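Local coordinates for protein succinyl-CoA:3-ketoacid coenzyme A transferase subunit B (Helicobacter pylori, PDB 3RRL) that transfers coenzyme A from succinyl-CoA to a 3-oxo acid, giving a 3-oxoacyl-CoA and succinate, as one subunit of a CoA-transferase, at residues I93-G99 with A132-I138. Sequence-based numbering, arbitrary orientation.
Sequences IDLAILG and AKKVIVI
Two neighbouring parallel strands of the central sheet of the coenzyme A transferase fold, 95-98 and 134-138, meet here, with Leu95, Ala96, Ile97 and Leu98 in register with Lys134, Val135, Ile136 and Val137. Ala96 is gripped from both its N and O: its N-H reaches Lys134 O (3.0 Å) and its O accepts Ile136 N, both almost straight. Ile136 O then takes Leu98 N, and Leu98 O takes Ile138 N at 2.8 Å. Just before the strands, Ile93 O receives Lys133 N, whereas Lys134 N approaches Asp94 O from above the carbonyl plane, a more bent bond (135° at the hydrogen).

On one face Leu95 CD1 presses on Ile136 CD1 (3.3 Å), methyl to methyl and closer than usual van der Waals distance, as the side chains pass at a slant; with CG of Leu95 anti to the backbone N (chi1 -176°), CD1 also nears Lys134 O. Farther along, Ile97 CG2 meets Ile138 CG2 (4.0 Å). The other face carries Ala96 CB against Ala132 CB at 3.5 Å, where small methyls suit the close approach beneath helix 125-131, whose Leu128 covers Ala96. Leu98 CD1 touches Val135 CG1 (3.9 Å) on this face, and the Leu98 side chain, about 8 Å from that of Glu43, the predicted active-site residue, also packs on Ala125 and Val129. Beta-branched Val and Ile suit such buried, extended backbone.

Asp94 and Lys133 run side by side, NZ salt-bridged to OD1 at a modelled distance too short to trust, while OD2 accepts Tyr18 N. Lys134 forms a salt bridge with Glu12 and a hydrogen bond to Gln166. Leu95 and Ile97 bond toward strand 18-21, Val135 N to His165. Apolar groups thus dominate both faces, and pairing with Lys133 probably keeps Asp94 ionised.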
loop_
_atom_site.group_PDB
_atom_site.type_symbol
_atom_site.label_atom_id
_atom_site.label_comp_id
_atom_site.label_asym_id
_atom_site.label_seq_id
_atom_site.Cartn_x
_atom_site.Cartn_y
_atom_site.Cartn_z
ATOM N N ILE B 93 -14.697 -5.155 5.961
ATOM C CA ILE B 93 -15.925 -4.487 6.394
ATOM C C ILE B 93 -17.070 -5.502 6.482
ATOM O O ILE B 93 -17.366 -6.193 5.512
ATOM C CB ILE B 93 -16.327 -3.366 5.410
ATOM C CG1 ILE B 93 -15.199 -2.347 5.264
ATOM C CG2 ILE B 93 -17.627 -2.682 5.856
ATOM C CD1 ILE B 93 -14.886 -1.605 6.529
ATOM N N ASP B 94 -17.717 -5.589 7.640
ATOM C CA ASP B 94 -18.754 -6.599 7.848
ATOM C C ASP B 94 -20.017 -6.276 7.065
ATOM O O ASP B 94 -20.703 -7.166 6.579
ATOM C CB ASP B 94 -19.101 -6.718 9.334
ATOM C CG ASP B 94 -17.923 -7.165 10.175
ATOM O OD1 ASP B 94 -17.330 -8.222 9.860
ATOM O OD2 ASP B 94 -17.585 -6.449 11.142
ATOM N N LEU B 95 -20.336 -4.991 6.965
ATOM C CA LEU B 95 -21.600 -4.594 6.382
ATOM C C LEU B 95 -21.514 -3.301 5.577
ATOM O O LEU B 95 -21.040 -2.280 6.067
ATOM C CB LEU B 95 -22.616 -4.445 7.505
ATOM C CG LEU B 95 -24.044 -4.134 7.115
ATOM C CD1 LEU B 95 -24.535 -5.197 6.164
ATOM C CD2 LEU B 95 -24.873 -4.103 8.379
ATOM N N ALA B 96 -22.007 -3.344 4.347
ATOM C CA ALA B 96 -22.159 -2.138 3.553
ATOM C C ALA B 96 -23.629 -1.997 3.209
ATOM O O ALA B 96 -24.240 -2.922 2.667
ATOM C CB ALA B 96 -21.323 -2.207 2.295
ATOM N N ILE B 97 -24.196 -0.845 3.551
ATOM C CA ILE B 97 -25.582 -0.554 3.243
ATOM C C ILE B 97 -25.620 0.505 2.161
ATOM O O ILE B 97 -24.919 1.517 2.248
ATOM C CB ILE B 97 -26.348 -0.077 4.478
ATOM C CG1 ILE B 97 -26.194 -1.095 5.616
ATOM C CG2 ILE B 97 -27.816 0.122 4.136
ATOM C CD1 ILE B 97 -26.973 -0.745 6.857
ATOM N N LEU B 98 -26.422 0.256 1.131
ATOM C CA LEU B 98 -26.434 1.105 -0.053
ATOM C C LEU B 98 -27.851 1.386 -0.515
ATOM O O LEU B 98 -28.768 0.595 -0.265
ATOM C CB LEU B 98 -25.665 0.442 -1.204
ATOM C CG LEU B 98 -24.162 0.182 -1.097
ATOM C CD1 LEU B 98 -23.892 -1.255 -0.693
ATOM C CD2 LEU B 98 -23.495 0.469 -2.426
ATOM N N GLY B 99 -28.026 2.519 -1.192
ATOM C CA GLY B 99 -29.275 2.803 -1.871
ATOM C C GLY B 99 -29.215 2.207 -3.260
ATOM O O GLY B 99 -28.154 1.770 -3.693
ATOM N N ALA B 132 -17.535 -5.906 0.932
ATOM C CA ALA B 132 -18.257 -6.056 2.197
ATOM C C ALA B 132 -18.672 -7.512 2.427
ATOM O O ALA B 132 -19.109 -8.178 1.498
ATOM C CB ALA B 132 -19.473 -5.146 2.211
ATOM N N LYS B 133 -18.520 -8.018 3.650
ATOM C CA LYS B 133 -18.936 -9.398 3.939
ATOM C C LYS B 133 -20.433 -9.582 3.677
ATOM O O LYS B 133 -20.874 -10.635 3.204
ATOM C CB LYS B 133 -18.599 -9.800 5.379
ATOM C CG LYS B 133 -17.102 -9.856 5.673
ATOM C CD LYS B 133 -16.841 -10.178 7.139
ATOM C CE LYS B 133 -15.512 -9.601 7.605
ATOM N NZ LYS B 133 -15.369 -9.658 9.096
ATOM N N LYS B 134 -21.217 -8.557 3.993
ATOM C CA LYS B 134 -22.625 -8.559 3.633
ATOM C C LYS B 134 -23.012 -7.238 2.981
ATOM O O LYS B 134 -22.658 -6.163 3.464
ATOM C CB LYS B 134 -23.511 -8.825 4.848
ATOM C CG LYS B 134 -24.964 -8.986 4.474
ATOM C CD LYS B 134 -25.843 -9.244 5.680
ATOM C CE LYS B 134 -27.294 -9.434 5.249
ATOM N NZ LYS B 134 -28.228 -9.455 6.407
ATOM N N VAL B 135 -23.732 -7.334 1.870
ATOM C CA VAL B 135 -24.190 -6.166 1.145
ATOM C C VAL B 135 -25.701 -6.071 1.247
ATOM O O VAL B 135 -26.412 -6.955 0.780
ATOM C CB VAL B 135 -23.788 -6.235 -0.333
ATOM C CG1 VAL B 135 -24.444 -5.112 -1.110
ATOM C CG2 VAL B 135 -22.264 -6.182 -0.476
ATOM N N ILE B 136 -26.181 -5.005 1.879
ATOM C CA ILE B 136 -27.608 -4.740 1.985
ATOM C C ILE B 136 -27.996 -3.506 1.166
ATOM O O ILE B 136 -27.402 -2.443 1.323
ATOM C CB ILE B 136 -28.020 -4.482 3.443
ATOM C CG1 ILE B 136 -27.589 -5.642 4.338
ATOM C CG2 ILE B 136 -29.526 -4.249 3.547
ATOM C CD1 ILE B 136 -27.846 -5.387 5.815
ATOM N N VAL B 137 -28.990 -3.650 0.295
ATOM C CA VAL B 137 -29.542 -2.510 -0.422
ATOM C C VAL B 137 -30.878 -2.123 0.206
ATOM O O VAL B 137 -31.727 -2.981 0.456
ATOM C CB VAL B 137 -29.764 -2.817 -1.915
ATOM C CG1 VAL B 137 -30.541 -1.680 -2.581
ATOM C CG2 VAL B 137 -28.445 -3.041 -2.620
ATOM N N ILE B 138 -31.052 -0.834 0.476
ATOM C CA ILE B 138 -32.315 -0.333 0.997
ATOM C C ILE B 138 -32.851 0.744 0.061
ATOM O O ILE B 138 -32.137 1.681 -0.310
ATOM C CB ILE B 138 -32.192 0.196 2.442
ATOM C CG1 ILE B 138 -31.410 1.517 2.481
ATOM C CG2 ILE B 138 -31.570 -0.866 3.337
ATOM C CD1 ILE B 138 -31.396 2.177 3.859
#